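Local coordinates for protein putative Nitroreductase (PDB 3EO7) that binds flavin mononucleotide and is probably an oxidoreductase of the nitroreductase family, with two nitroreductase-type regions in a single chain, at residues Y19-I24 / L418-L423; E110-S115 / D220-D225; Q145-A150 / A163-A168; I196-A201 / Q366-S371; T278-S283 / Y453-M458. All blocks are in the same frame, centred on the assembly; numbering follows the deposited sequence.

Contact 1 (Y19-I24 / L418-L423); sequences YDPETI and LHFLCL
The Y19 ring carries L423 on one face. Methyl CD1 sits over its centre, 3.9 Å from the ring centroid and 11° off the normal, a CH-pi contact. The same ring takes a cation-pi contact from R180. The F420 ring is met obliquely by P21, whose CG comes to 3.6 Å from F420 CZ. With chi1 of Y19 at -72°, CG lies anti to the carbonyl carbon, and the ring is carried out over the leucine. L423 uses both branches: CD1 goes to the tyrosine, while CD2 meets CD1 of I24 at 3.8 Å. These residues join the loop after helix 9-16 to the end of helix 415-421, which belongs to the second nitroreductase-family region. C422 is the first residue to leave the helix, and L423 follows it. Q425, an FMN-binding residue, lies close by, and the L423 side chain is about 7 Å from the bound FMN at the nearest atoms. With an alanine here in place of Y19, L423 CD1 would probably lose the ring face it rests on, and R180 its cation-pi partner. The loop is shaped by an Asx turn: E22 N donates to D20 OD1 at 2.8 Å, from above the carboxylate plane. F485 packs against Y19, P21, I24 and L423.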
# COMPACT_ATOMS: atom_id res chain seq x y z
N TYR A 19 16.39 -5.29 11.18
CA TYR A 19 17.05 -6.57 11.41
C TYR A 19 18.54 -6.27 11.31
O TYR A 19 18.96 -5.47 10.47
CB TYR A 19 16.70 -7.61 10.37
CG TYR A 19 15.30 -8.13 10.49
CD1 TYR A 19 14.98 -9.16 11.37
CD2 TYR A 19 14.29 -7.60 9.69
CE1 TYR A 19 13.66 -9.64 11.44
CE2 TYR A 19 13.00 -8.07 9.78
CZ TYR A 19 12.69 -9.09 10.63
OH TYR A 19 11.37 -9.48 10.66
N ASP A 20 19.29 -6.90 12.21
CA ASP A 20 20.73 -6.76 12.32
C ASP A 20 21.37 -8.15 12.16
O ASP A 20 21.00 -9.10 12.87
CB ASP A 20 21.02 -6.19 13.70
CG ASP A 20 22.50 -6.13 14.04
OD1 ASP A 20 23.39 -6.52 13.25
OD2 ASP A 20 22.76 -5.67 15.17
N PRO A 21 22.31 -8.30 11.22
CA PRO A 21 22.88 -9.63 11.06
C PRO A 21 23.51 -10.14 12.36
O PRO A 21 23.54 -11.32 12.57
CB PRO A 21 23.95 -9.44 9.99
CG PRO A 21 23.65 -8.16 9.32
CD PRO A 21 22.90 -7.32 10.30
N GLU A 22 24.00 -9.24 13.21
CA GLU A 22 24.65 -9.67 14.45
C GLU A 22 23.67 -10.25 15.47
O GLU A 22 24.06 -11.04 16.33
CB GLU A 22 25.44 -8.51 15.04
CG GLU A 22 26.69 -8.14 14.20
N THR A 23 22.39 -9.91 15.35
CA THR A 23 21.41 -10.35 16.34
C THR A 23 20.24 -11.16 15.82
O THR A 23 19.45 -11.66 16.60
CB THR A 23 20.83 -9.13 17.05
OG1 THR A 23 20.12 -8.33 16.10
CG2 THR A 23 21.93 -8.28 17.65
N ILE A 24 20.13 -11.31 14.51
CA ILE A 24 18.96 -11.99 13.96
C ILE A 24 18.82 -13.44 14.47
O ILE A 24 17.71 -13.90 14.71
CB ILE A 24 18.91 -11.89 12.43
CG1 ILE A 24 17.52 -12.29 11.93
CG2 ILE A 24 20.06 -12.66 11.80
CD1 ILE A 24 17.27 -11.98 10.48
N LEU A 418 22.40 -9.29 -2.40
CA LEU A 418 20.94 -9.15 -2.31
C LEU A 418 20.33 -10.38 -1.64
O LEU A 418 19.38 -10.29 -0.88
CB LEU A 418 20.36 -8.93 -3.70
CG LEU A 418 20.63 -7.56 -4.36
CD1 LEU A 418 20.38 -7.68 -5.86
CD2 LEU A 418 19.81 -6.44 -3.66
N HIS A 419 20.91 -11.53 -1.90
CA HIS A 419 20.50 -12.77 -1.27
C HIS A 419 20.58 -12.58 0.26
O HIS A 419 19.61 -12.87 0.97
CB HIS A 419 21.43 -13.88 -1.77
CG HIS A 419 21.04 -15.25 -1.34
ND1 HIS A 419 21.91 -16.32 -1.48
CD2 HIS A 419 19.91 -15.74 -0.81
CE1 HIS A 419 21.31 -17.41 -1.03
NE2 HIS A 419 20.10 -17.08 -0.62
N PHE A 420 21.72 -12.09 0.74
CA PHE A 420 21.93 -11.81 2.16
C PHE A 420 21.00 -10.72 2.68
O PHE A 420 20.32 -10.91 3.69
CB PHE A 420 23.39 -11.42 2.39
CG PHE A 420 23.70 -10.91 3.79
CD1 PHE A 420 23.86 -11.78 4.84
CD2 PHE A 420 23.91 -9.55 3.99
CE1 PHE A 420 24.17 -11.29 6.10
CE2 PHE A 420 24.24 -9.07 5.24
CZ PHE A 420 24.37 -9.93 6.28
N LEU A 421 20.97 -9.59 1.97
CA LEU A 421 20.18 -8.45 2.39
C LEU A 421 18.69 -8.77 2.58
O LEU A 421 18.07 -8.21 3.49
CB LEU A 421 20.35 -7.24 1.45
CG LEU A 421 21.76 -6.60 1.43
CD1 LEU A 421 21.82 -5.60 0.29
CD2 LEU A 421 22.15 -5.98 2.78
N CYS A 422 18.15 -9.63 1.73
CA CYS A 422 16.74 -10.03 1.80
C CYS A 422 16.53 -11.19 2.79
O CYS A 422 15.67 -12.05 2.59
CB CYS A 422 16.25 -10.44 0.42
SG CYS A 422 16.20 -9.06 -0.75
N LEU A 423 17.30 -11.18 3.87
CA LEU A 423 17.25 -12.22 4.92
C LEU A 423 17.45 -13.62 4.39
O LEU A 423 16.80 -14.57 4.82
CB LEU A 423 15.96 -12.07 5.77
CG LEU A 423 15.72 -10.70 6.41
CD1 LEU A 423 14.52 -10.72 7.37
CD2 LEU A 423 17.00 -10.17 7.15

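Contact 2 (E110-S115 / D220-D225); sequences EVYVVS and DLLYID
Y112 and L222 meet at a slant. CD1 of L222 lies over one face of the tyrosine ring, while CD2 is 4.1 Å from Y112 CG, at the inner end. I224 lies at the other end of the ring. Its branch methyl CG2 is 3.8 Å from Y112 OH and comes in obliquely. The tyrosine therefore spans two residues of 220-225, with its root against L222 and its hydroxyl beside I224. Y112 has chi1 -64°, CG anti to the carbonyl carbon, and the ring leans off the strand across both partners. In I224 the longer branch CG1 lies between the backbone N and the carbonyl carbon (chi1 62°), which turns CG2 to the tyrosine. No hydrogen bond crosses between the segments. The buried hydroxyl is satisfied elsewhere, by hydrogen bonds with E229 and K41. V114, two residues along, faces the same way and lies at the margin of the contact, near L221. Y223, between the two aliphatic partners, has positive phi. It closes helix 215-222 with a Schellman motif, and the chain then turns to bring I224 back to the tyrosine. The arrangement is a helix C-terminus packed by its apolar residues on one face of an antiparallel sheet, here in the first nitroreductase-family region.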
# COMPACT_ATOMS: atom_id res chain seq x y z
N GLU A 110 -8.73 -4.01 7.16
CA GLU A 110 -10.17 -4.22 7.10
C GLU A 110 -10.75 -3.06 6.31
O GLU A 110 -10.31 -1.91 6.48
CB GLU A 110 -10.85 -4.24 8.50
CG GLU A 110 -10.77 -5.57 9.15
CD GLU A 110 -11.63 -6.60 8.46
OE1 GLU A 110 -12.84 -6.34 8.14
OE2 GLU A 110 -11.13 -7.73 8.30
N VAL A 111 -11.71 -3.38 5.46
CA VAL A 111 -12.38 -2.41 4.62
C VAL A 111 -13.78 -2.15 5.11
O VAL A 111 -14.59 -3.08 5.26
CB VAL A 111 -12.40 -2.88 3.15
CG1 VAL A 111 -13.29 -1.95 2.27
CG2 VAL A 111 -10.94 -2.98 2.59
N TYR A 112 -14.07 -0.87 5.32
CA TYR A 112 -15.40 -0.42 5.68
C TYR A 112 -15.94 0.51 4.61
O TYR A 112 -15.18 1.18 3.95
CB TYR A 112 -15.37 0.35 6.99
CG TYR A 112 -14.95 -0.49 8.16
CD1 TYR A 112 -13.61 -0.69 8.44
CD2 TYR A 112 -15.90 -1.09 8.96
CE1 TYR A 112 -13.21 -1.51 9.50
CE2 TYR A 112 -15.53 -1.91 10.02
CZ TYR A 112 -14.19 -2.09 10.30
OH TYR A 112 -13.85 -2.89 11.36
N VAL A 113 -17.26 0.53 4.46
CA VAL A 113 -17.92 1.51 3.62
C VAL A 113 -18.82 2.34 4.53
O VAL A 113 -19.62 1.79 5.34
CB VAL A 113 -18.76 0.88 2.50
CG1 VAL A 113 -19.57 1.95 1.76
CG2 VAL A 113 -17.88 0.11 1.50
N VAL A 114 -18.71 3.65 4.38
CA VAL A 114 -19.55 4.62 5.13
C VAL A 114 -20.50 5.24 4.12
O VAL A 114 -20.06 5.73 3.09
CB VAL A 114 -18.73 5.68 5.85
CG1 VAL A 114 -19.66 6.68 6.57
CG2 VAL A 114 -17.78 5.03 6.84
N SER A 115 -21.80 5.19 4.42
CA SER A 115 -22.79 5.78 3.52
C SER A 115 -23.41 7.05 4.08
O SER A 115 -23.88 7.09 5.22
CB SER A 115 -23.90 4.78 3.25
OG SER A 115 -24.94 5.38 2.45
N ASP A 220 -13.93 5.99 16.92
CA ASP A 220 -15.21 6.03 17.64
C ASP A 220 -16.39 5.85 16.67
O ASP A 220 -17.36 5.13 16.98
CB ASP A 220 -15.36 7.36 18.39
CG ASP A 220 -14.48 7.46 19.66
OD1 ASP A 220 -13.82 6.47 20.07
OD2 ASP A 220 -14.48 8.56 20.27
N LEU A 221 -16.32 6.55 15.54
CA LEU A 221 -17.37 6.56 14.50
C LEU A 221 -17.64 5.15 13.98
O LEU A 221 -18.78 4.74 13.83
CB LEU A 221 -16.97 7.54 13.36
CG LEU A 221 -17.80 7.54 12.07
CD1 LEU A 221 -17.82 8.93 11.39
CD2 LEU A 221 -17.35 6.55 11.09
N LEU A 222 -16.57 4.38 13.78
CA LEU A 222 -16.66 2.98 13.34
C LEU A 222 -17.05 1.98 14.43
O LEU A 222 -17.39 0.83 14.11
CB LEU A 222 -15.33 2.53 12.76
CG LEU A 222 -14.95 3.18 11.44
CD1 LEU A 222 -13.51 2.74 11.06
CD2 LEU A 222 -15.99 2.81 10.36
N TYR A 223 -16.95 2.42 15.68
CA TYR A 223 -17.26 1.63 16.88
C TYR A 223 -16.31 0.45 17.05
O TYR A 223 -16.71 -0.66 17.41
CB TYR A 223 -18.72 1.20 16.92
CG TYR A 223 -19.19 0.91 18.33
CD1 TYR A 223 -19.30 1.94 19.26
CD2 TYR A 223 -19.50 -0.38 18.74
CE1 TYR A 223 -19.71 1.69 20.57
CE2 TYR A 223 -19.91 -0.64 20.04
CZ TYR A 223 -20.01 0.40 20.94
OH TYR A 223 -20.42 0.15 22.23
N ILE A 224 -15.02 0.72 16.83
CA ILE A 224 -13.98 -0.28 16.95
C ILE A 224 -13.14 -0.02 18.21
O ILE A 224 -13.05 1.12 18.71
CB ILE A 224 -13.09 -0.34 15.68
CG1 ILE A 224 -12.36 0.98 15.42
CG2 ILE A 224 -13.95 -0.81 14.50
CD1 ILE A 224 -11.41 0.95 14.28
N ASP A 225 -12.51 -1.07 18.71
CA ASP A 225 -11.66 -0.97 19.90
C ASP A 225 -10.31 -0.44 19.45
O ASP A 225 -9.56 -1.16 18.80
CB ASP A 225 -11.52 -2.37 20.52
CG ASP A 225 -10.62 -2.41 21.70
OD1 ASP A 225 -9.91 -1.44 21.97
OD2 ASP A 225 -10.57 -3.48 22.37

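Contact 3 (Q145-A150 / A163-A168); sequences QSLQEA and AIIVTA
L147 meets A163 and I165 through methyl groups alone. The apolar contacts divide between its two branches. CD1 reaches CD1 of I165 at 4.0 Å, and CD2 lies 4.3 Å from CB of A163. One leucine thus covers two residues on the same face of strand 162-169. CG of L147 stands anti to the backbone N (chi1 -177°), which sends the fork from the helix toward the sheet. The L147 and I165 side chains run past each other in opposite directions. V234 of the next strand and L221 of helix 215-222 also pack on L147.

Hydrogen bonds stay within each element or go to neighbours. Along helix 144-150, Q145 NE2 donates to E149 OE2 at 3.2 Å. The bond is almost straight, at 178°, and lies in the amide plane of the glutamine, but it meets the carboxylate oxygen from above its plane. This pair lies on the exposed side of the helix. The strand is held in the antiparallel sheet by backbone bonds of A163 to V114 and I165 to Y112.

Between these two segments the contact is apolar, and no hydrogen bond joins them. It rests on burial and fit of methyl groups. The helix has polar ties elsewhere, as in the A150 backbone bond with I214.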
# COMPACT_ATOMS: atom_id res chain seq x y z
N GLN A 145 -21.81 13.69 8.97
CA GLN A 145 -21.29 14.88 9.61
C GLN A 145 -20.16 14.56 10.60
O GLN A 145 -19.16 15.30 10.65
CB GLN A 145 -22.38 15.72 10.26
CG GLN A 145 -21.82 17.00 10.82
CD GLN A 145 -22.88 17.95 11.27
OE1 GLN A 145 -23.93 18.07 10.64
NE2 GLN A 145 -22.61 18.65 12.37
N SER A 146 -20.31 13.48 11.36
CA SER A 146 -19.25 13.05 12.29
C SER A 146 -17.96 12.72 11.53
O SER A 146 -16.85 13.01 12.00
CB SER A 146 -19.69 11.87 13.17
OG SER A 146 -19.97 10.69 12.43
N LEU A 147 -18.09 12.12 10.35
CA LEU A 147 -16.94 11.80 9.53
C LEU A 147 -16.32 13.09 9.01
O LEU A 147 -15.10 13.25 8.99
CB LEU A 147 -17.31 10.85 8.38
CG LEU A 147 -16.10 10.41 7.52
CD1 LEU A 147 -14.95 9.76 8.35
CD2 LEU A 147 -16.62 9.46 6.43
N GLN A 148 -17.16 14.03 8.58
CA GLN A 148 -16.67 15.32 8.15
C GLN A 148 -15.89 16.03 9.26
O GLN A 148 -14.79 16.45 9.04
CB GLN A 148 -17.82 16.19 7.66
CG GLN A 148 -18.42 15.74 6.33
CD GLN A 148 -19.57 16.59 5.90
OE1 GLN A 148 -20.66 16.58 6.54
NE2 GLN A 148 -19.37 17.36 4.81
N GLU A 149 -16.44 16.08 10.47
CA GLU A 149 -15.74 16.75 11.59
C GLU A 149 -14.38 16.07 11.87
O GLU A 149 -13.33 16.73 12.07
CB GLU A 149 -16.64 16.75 12.83
CG GLU A 149 -17.86 17.65 12.67
CD GLU A 149 -18.96 17.39 13.70
OE1 GLU A 149 -18.98 16.31 14.33
OE2 GLU A 149 -19.85 18.26 13.84
N ALA A 150 -14.38 14.74 11.84
CA ALA A 150 -13.19 13.95 12.11
C ALA A 150 -12.13 14.17 11.04
O ALA A 150 -10.94 14.03 11.31
CB ALA A 150 -13.54 12.45 12.21
N ALA A 163 -17.81 6.53 1.34
CA ALA A 163 -16.38 6.51 1.59
C ALA A 163 -15.97 5.13 2.04
O ALA A 163 -16.74 4.41 2.71
CB ALA A 163 -16.00 7.53 2.69
N ILE A 164 -14.77 4.77 1.67
CA ILE A 164 -14.14 3.60 2.24
C ILE A 164 -13.28 4.10 3.40
O ILE A 164 -12.67 5.17 3.32
CB ILE A 164 -13.23 2.87 1.20
CG1 ILE A 164 -14.12 2.01 0.30
CG2 ILE A 164 -12.21 1.94 1.89
CD1 ILE A 164 -13.36 1.36 -0.93
N ILE A 165 -13.23 3.34 4.48
CA ILE A 165 -12.25 3.58 5.52
C ILE A 165 -11.50 2.27 5.65
O ILE A 165 -12.11 1.19 5.74
CB ILE A 165 -12.85 4.04 6.86
CG1 ILE A 165 -13.68 5.33 6.66
CG2 ILE A 165 -11.71 4.19 7.90
CD1 ILE A 165 -14.35 5.84 7.97
N VAL A 166 -10.17 2.37 5.67
CA VAL A 166 -9.31 1.20 5.84
C VAL A 166 -8.71 1.29 7.22
O VAL A 166 -8.09 2.30 7.59
CB VAL A 166 -8.17 1.09 4.82
CG1 VAL A 166 -7.36 -0.23 5.05
CG2 VAL A 166 -8.72 1.11 3.42
N THR A 167 -8.92 0.23 7.99
CA THR A 167 -8.33 0.12 9.30
C THR A 167 -7.33 -1.04 9.30
O THR A 167 -7.28 -1.85 8.34
CB THR A 167 -9.38 -0.22 10.36
OG1 THR A 167 -9.86 -1.56 10.14
CG2 THR A 167 -10.52 0.80 10.41
N ALA A 168 -6.56 -1.11 10.39
CA ALA A 168 -5.60 -2.21 10.64
C ALA A 168 -5.99 -2.88 11.96
O ALA A 168 -6.18 -2.18 12.98
CB ALA A 168 -4.12 -1.68 10.73

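Contact 4 (I196-A201 / Q366-S371); sequences IELSAA and QSLDNS
A201 and L368 form the tight part of this contact, which packs a loop of the second nitroreductase-family region on helix 181-202 of the first. CB of A201 is 3.5 Å from CD2 of L368. The same CB lies 3.6 Å from the backbone O of S367. The small alanine lets the loop come close, with CA atoms of A201 and L368 5.7 Å apart. L368 CD2 also reaches CD2 of L198 at 4.0 Å, the two leucines crossing at a slant. This methyl is therefore shared between two helix residues. CG of L368 is anti to the carbonyl carbon (chi1 -65°), and the fork swings across to the helix. L324 packs against L368 as well, and L469 of helix 452-473 against L198.

The other side is looser and bridged by water. E197 and D369 do not touch. Their carboxylates carry like charges, but each has a basic partner: R466 for E197 and R206 for D369. These partners probably offset the repulsion. S367, next to the tight part, is exposed. Past D369 the loop bends in an Asx turn, S371 N donating to D369 OD1 at 2.8 Å. A single water spans the gap, giving a hydrogen bond to E197 OE1 at 2.9 Å and accepting one from D369 N at 3.0 Å.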
# COMPACT_ATOMS: atom_id res chain seq x y z
N ILE A 196 -7.44 -0.07 -4.69
CA ILE A 196 -8.62 0.80 -4.64
C ILE A 196 -8.59 1.83 -5.75
O ILE A 196 -9.60 2.02 -6.45
CB ILE A 196 -8.80 1.42 -3.26
CG1 ILE A 196 -9.16 0.34 -2.25
CG2 ILE A 196 -9.92 2.55 -3.24
CD1 ILE A 196 -9.15 0.86 -0.81
N GLU A 197 -7.47 2.51 -5.97
CA GLU A 197 -7.46 3.49 -7.06
C GLU A 197 -7.65 2.84 -8.43
O GLU A 197 -8.35 3.40 -9.29
CB GLU A 197 -6.23 4.39 -7.08
CG GLU A 197 -4.95 3.72 -7.10
CD GLU A 197 -4.02 4.18 -8.26
OE1 GLU A 197 -4.44 4.45 -9.39
OE2 GLU A 197 -2.84 4.13 -8.05
N LEU A 198 -7.06 1.66 -8.66
CA LEU A 198 -7.19 1.00 -9.96
C LEU A 198 -8.60 0.41 -10.18
O LEU A 198 -9.19 0.56 -11.25
CB LEU A 198 -6.10 -0.05 -10.15
CG LEU A 198 -4.70 0.59 -10.23
CD1 LEU A 198 -3.57 -0.50 -10.14
CD2 LEU A 198 -4.59 1.47 -11.54
N SER A 199 -9.12 -0.23 -9.13
CA SER A 199 -10.47 -0.78 -9.11
C SER A 199 -11.51 0.33 -9.32
O SER A 199 -12.52 0.14 -10.00
CB SER A 199 -10.72 -1.44 -7.75
OG SER A 199 -11.91 -2.19 -7.77
N ALA A 200 -11.26 1.49 -8.72
CA ALA A 200 -12.12 2.67 -8.86
C ALA A 200 -12.10 3.11 -10.31
O ALA A 200 -13.17 3.32 -10.89
CB ALA A 200 -11.65 3.76 -7.93
N ALA A 201 -10.91 3.22 -10.93
CA ALA A 201 -10.85 3.62 -12.33
C ALA A 201 -11.73 2.73 -13.20
O ALA A 201 -12.47 3.22 -14.07
CB ALA A 201 -9.39 3.63 -12.85
N GLN A 366 -6.29 5.43 -21.41
CA GLN A 366 -6.85 4.12 -21.05
C GLN A 366 -7.80 4.23 -19.85
O GLN A 366 -8.15 3.23 -19.22
CB GLN A 366 -5.74 3.11 -20.78
CG GLN A 366 -4.82 2.88 -21.96
CD GLN A 366 -3.88 1.73 -21.70
OE1 GLN A 366 -4.32 0.59 -21.60
NE2 GLN A 366 -2.57 2.03 -21.56
N SER A 367 -8.19 5.46 -19.52
CA SER A 367 -9.15 5.74 -18.44
C SER A 367 -8.59 5.55 -17.03
O SER A 367 -9.34 5.29 -16.08
CB SER A 367 -10.44 4.94 -18.63
OG SER A 367 -11.01 5.25 -19.89
N LEU A 368 -7.27 5.65 -16.89
CA LEU A 368 -6.64 5.61 -15.57
C LEU A 368 -6.36 7.06 -15.16
O LEU A 368 -6.26 7.96 -16.00
CB LEU A 368 -5.38 4.76 -15.57
CG LEU A 368 -5.65 3.28 -15.85
CD1 LEU A 368 -4.33 2.51 -15.98
CD2 LEU A 368 -6.59 2.65 -14.79
N ASP A 369 -6.23 7.28 -13.86
CA ASP A 369 -5.98 8.62 -13.35
C ASP A 369 -4.56 9.08 -13.69
O ASP A 369 -3.58 8.35 -13.47
CB ASP A 369 -6.17 8.62 -11.83
CG ASP A 369 -6.28 10.01 -11.25
OD1 ASP A 369 -5.79 10.98 -11.88
OD2 ASP A 369 -6.90 10.12 -10.17
N ASN A 370 -4.44 10.30 -14.19
CA ASN A 370 -3.12 10.85 -14.50
C ASN A 370 -2.34 11.19 -13.23
O ASN A 370 -1.10 11.33 -13.27
CB ASN A 370 -3.22 12.10 -15.38
CG ASN A 370 -3.91 13.24 -14.67
OD1 ASN A 370 -5.06 13.12 -14.27
ND2 ASN A 370 -3.21 14.34 -14.52
N SER A 371 -3.04 11.35 -12.11
CA SER A 371 -2.37 11.68 -10.85
C SER A 371 -3.15 11.14 -9.65
O SER A 371 -3.84 11.86 -8.94
CB SER A 371 -2.15 13.18 -10.75
OG SER A 371 -1.29 13.43 -9.64
O HOH W 1 -6.12 5.21 -11.64

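Contact 5 (T278-S283 / Y453-M458); sequences TQISAS and YRYLHM
R454 reaches T278 with an extended chain. Its chi1 of -59° sets CG anti to the carbonyl carbon, and the chain then runs straight from CG to NE. In T278 the hydroxyl lies between the backbone N and the carbonyl carbon (chi1 48°), turned to the guanidinium. The contact joins the long helix 452-473 of the second nitroreductase-family region to the loop after helix 270-276. Two N-H groups of the arginine converge on one hydroxyl oxygen. NH2 donates to T278 OG1 at 3.0 Å, with the oxygen tilted slightly from the guanidinium plane. NE gives a second, weak bond to T278 OG1 at 3.3 Å. T278 O lies over one face of the guanidinium; it is bonded instead by R451, while the hydroxyl also hydrogen-bonds with the carbonyls of F274 and H275. The strongest partner of R454 is D215, which forms a salt bridge with NH1 and also accepts from the backbone N of I280, so one aspartate ties both segments. A leucine in place of R454 would probably cost D215 its salt bridge to NH1 and leave T278 OG1 without these two donors. Farther along, I280 packs beside Y455, whose hydroxyl is bonded to L254 O. Here CD1 of I280 stands 4.3 Å from OH of Y455.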
# COMPACT_ATOMS: atom_id res chain seq x y z
N THR A 278 1.01 8.65 17.22
CA THR A 278 1.08 9.24 15.89
C THR A 278 -0.30 9.76 15.51
O THR A 278 -0.60 10.02 14.34
CB THR A 278 1.58 8.27 14.81
OG1 THR A 278 0.90 7.01 14.90
CG2 THR A 278 3.11 8.06 14.95
N GLN A 279 -1.16 9.94 16.49
CA GLN A 279 -2.47 10.44 16.18
C GLN A 279 -2.50 11.94 15.92
O GLN A 279 -1.56 12.70 16.23
CB GLN A 279 -3.52 9.99 17.25
CG GLN A 279 -3.22 10.36 18.61
CD GLN A 279 -4.23 9.81 19.63
OE1 GLN A 279 -5.43 10.14 19.57
NE2 GLN A 279 -3.74 9.02 20.60
N ILE A 280 -3.59 12.35 15.30
CA ILE A 280 -3.92 13.74 15.13
C ILE A 280 -5.11 14.03 16.02
O ILE A 280 -6.04 13.23 16.14
CB ILE A 280 -4.25 14.05 13.68
CG1 ILE A 280 -2.94 14.09 12.88
CG2 ILE A 280 -4.97 15.39 13.55
CD1 ILE A 280 -3.14 14.23 11.38
N SER A 281 -5.08 15.22 16.63
CA SER A 281 -6.18 15.66 17.51
C SER A 281 -6.85 16.92 16.99
O SER A 281 -6.33 17.59 16.10
CB SER A 281 -5.58 15.92 18.87
OG SER A 281 -4.99 14.73 19.32
N ALA A 282 -8.02 17.24 17.55
CA ALA A 282 -8.75 18.45 17.17
C ALA A 282 -7.83 19.66 17.32
O ALA A 282 -6.95 19.68 18.19
CB ALA A 282 -10.01 18.62 18.00
N SER A 283 -8.03 20.65 16.46
CA SER A 283 -7.22 21.85 16.48
C SER A 283 -7.66 22.78 17.61
O SER A 283 -8.86 22.95 17.86
CB SER A 283 -7.27 22.53 15.10
OG SER A 283 -8.58 22.49 14.55
N TYR A 453 5.48 8.27 9.29
CA TYR A 453 5.88 6.88 9.17
C TYR A 453 4.79 6.06 8.50
O TYR A 453 5.09 5.19 7.66
CB TYR A 453 6.22 6.31 10.55
CG TYR A 453 7.12 5.09 10.49
CD1 TYR A 453 8.49 5.23 10.42
CD2 TYR A 453 6.59 3.82 10.51
CE1 TYR A 453 9.34 4.12 10.39
CE2 TYR A 453 7.41 2.71 10.51
CZ TYR A 453 8.79 2.88 10.42
OH TYR A 453 9.59 1.77 10.41
N ARG A 454 3.53 6.29 8.90
CA ARG A 454 2.40 5.62 8.26
C ARG A 454 2.34 5.95 6.76
O ARG A 454 2.19 5.09 5.93
CB ARG A 454 1.08 6.13 8.85
CG ARG A 454 0.91 5.95 10.31
CD ARG A 454 -0.54 6.38 10.64
NE ARG A 454 -0.74 6.49 12.06
CZ ARG A 454 -1.90 6.84 12.64
NH1 ARG A 454 -2.96 7.10 11.88
NH2 ARG A 454 -1.98 6.90 13.95
N TYR A 455 2.48 7.24 6.47
CA TYR A 455 2.35 7.76 5.11
C TYR A 455 3.39 7.16 4.19
O TYR A 455 3.10 6.78 3.06
CB TYR A 455 2.46 9.27 5.07
CG TYR A 455 1.45 10.07 5.89
CD1 TYR A 455 0.16 9.59 6.15
CD2 TYR A 455 1.75 11.37 6.30
CE1 TYR A 455 -0.74 10.35 6.82
CE2 TYR A 455 0.83 12.15 7.00
CZ TYR A 455 -0.43 11.63 7.27
OH TYR A 455 -1.39 12.38 7.94
N LEU A 456 4.61 7.09 4.68
CA LEU A 456 5.72 6.57 3.88
C LEU A 456 5.49 5.11 3.46
O LEU A 456 5.70 4.73 2.29
CB LEU A 456 7.05 6.64 4.66
CG LEU A 456 7.61 8.01 4.98
CD1 LEU A 456 8.81 7.97 5.94
CD2 LEU A 456 7.94 8.75 3.64
N HIS A 457 5.10 4.29 4.43
CA HIS A 457 4.93 2.86 4.22
C HIS A 457 3.70 2.61 3.35
O HIS A 457 3.76 1.79 2.44
CB HIS A 457 4.91 2.12 5.56
CG HIS A 457 6.26 1.96 6.17
ND1 HIS A 457 6.89 2.97 6.87
CD2 HIS A 457 7.13 0.92 6.15
CE1 HIS A 457 8.08 2.55 7.27
NE2 HIS A 457 8.26 1.32 6.83
N MSE A 458 2.62 3.37 3.58
CA MSE A 458 1.44 3.22 2.71
C MSE A 458 1.78 3.63 1.27
O MSE A 458 1.39 2.96 0.32
CB MSE A 458 0.24 3.97 3.25
CG MSE A 458 -0.37 3.26 4.45
SE MSE A 458 -2.03 4.08 5.05
CE MSE A 458 -1.35 5.64 5.91

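Contacts 2 and 3 are neighbours, with centres 7 Å apart. Strands 109-115 and 162-169 pair in the seven-stranded sheet, and helices 144-150 and 215-222 pack together on one face of it. Along the chain, contact 3 is nested inside contact 2. Contact 4 touches contact 3 through I196, which packs on I164 and V166. It links this first nitroreductase-family region to the second. Contact 5 involves helix 452-473 of the second region and lies about 14 Å from contact 3, centre to centre. Contact 1 stands apart, with centres 29 to 39 Å from the others. It closes the longest loop, enclosing contacts 2, 3 and 4 and crossing contact 5. The N-terminal loop thus packs on the second region, while contact 4 joins the two regions directly.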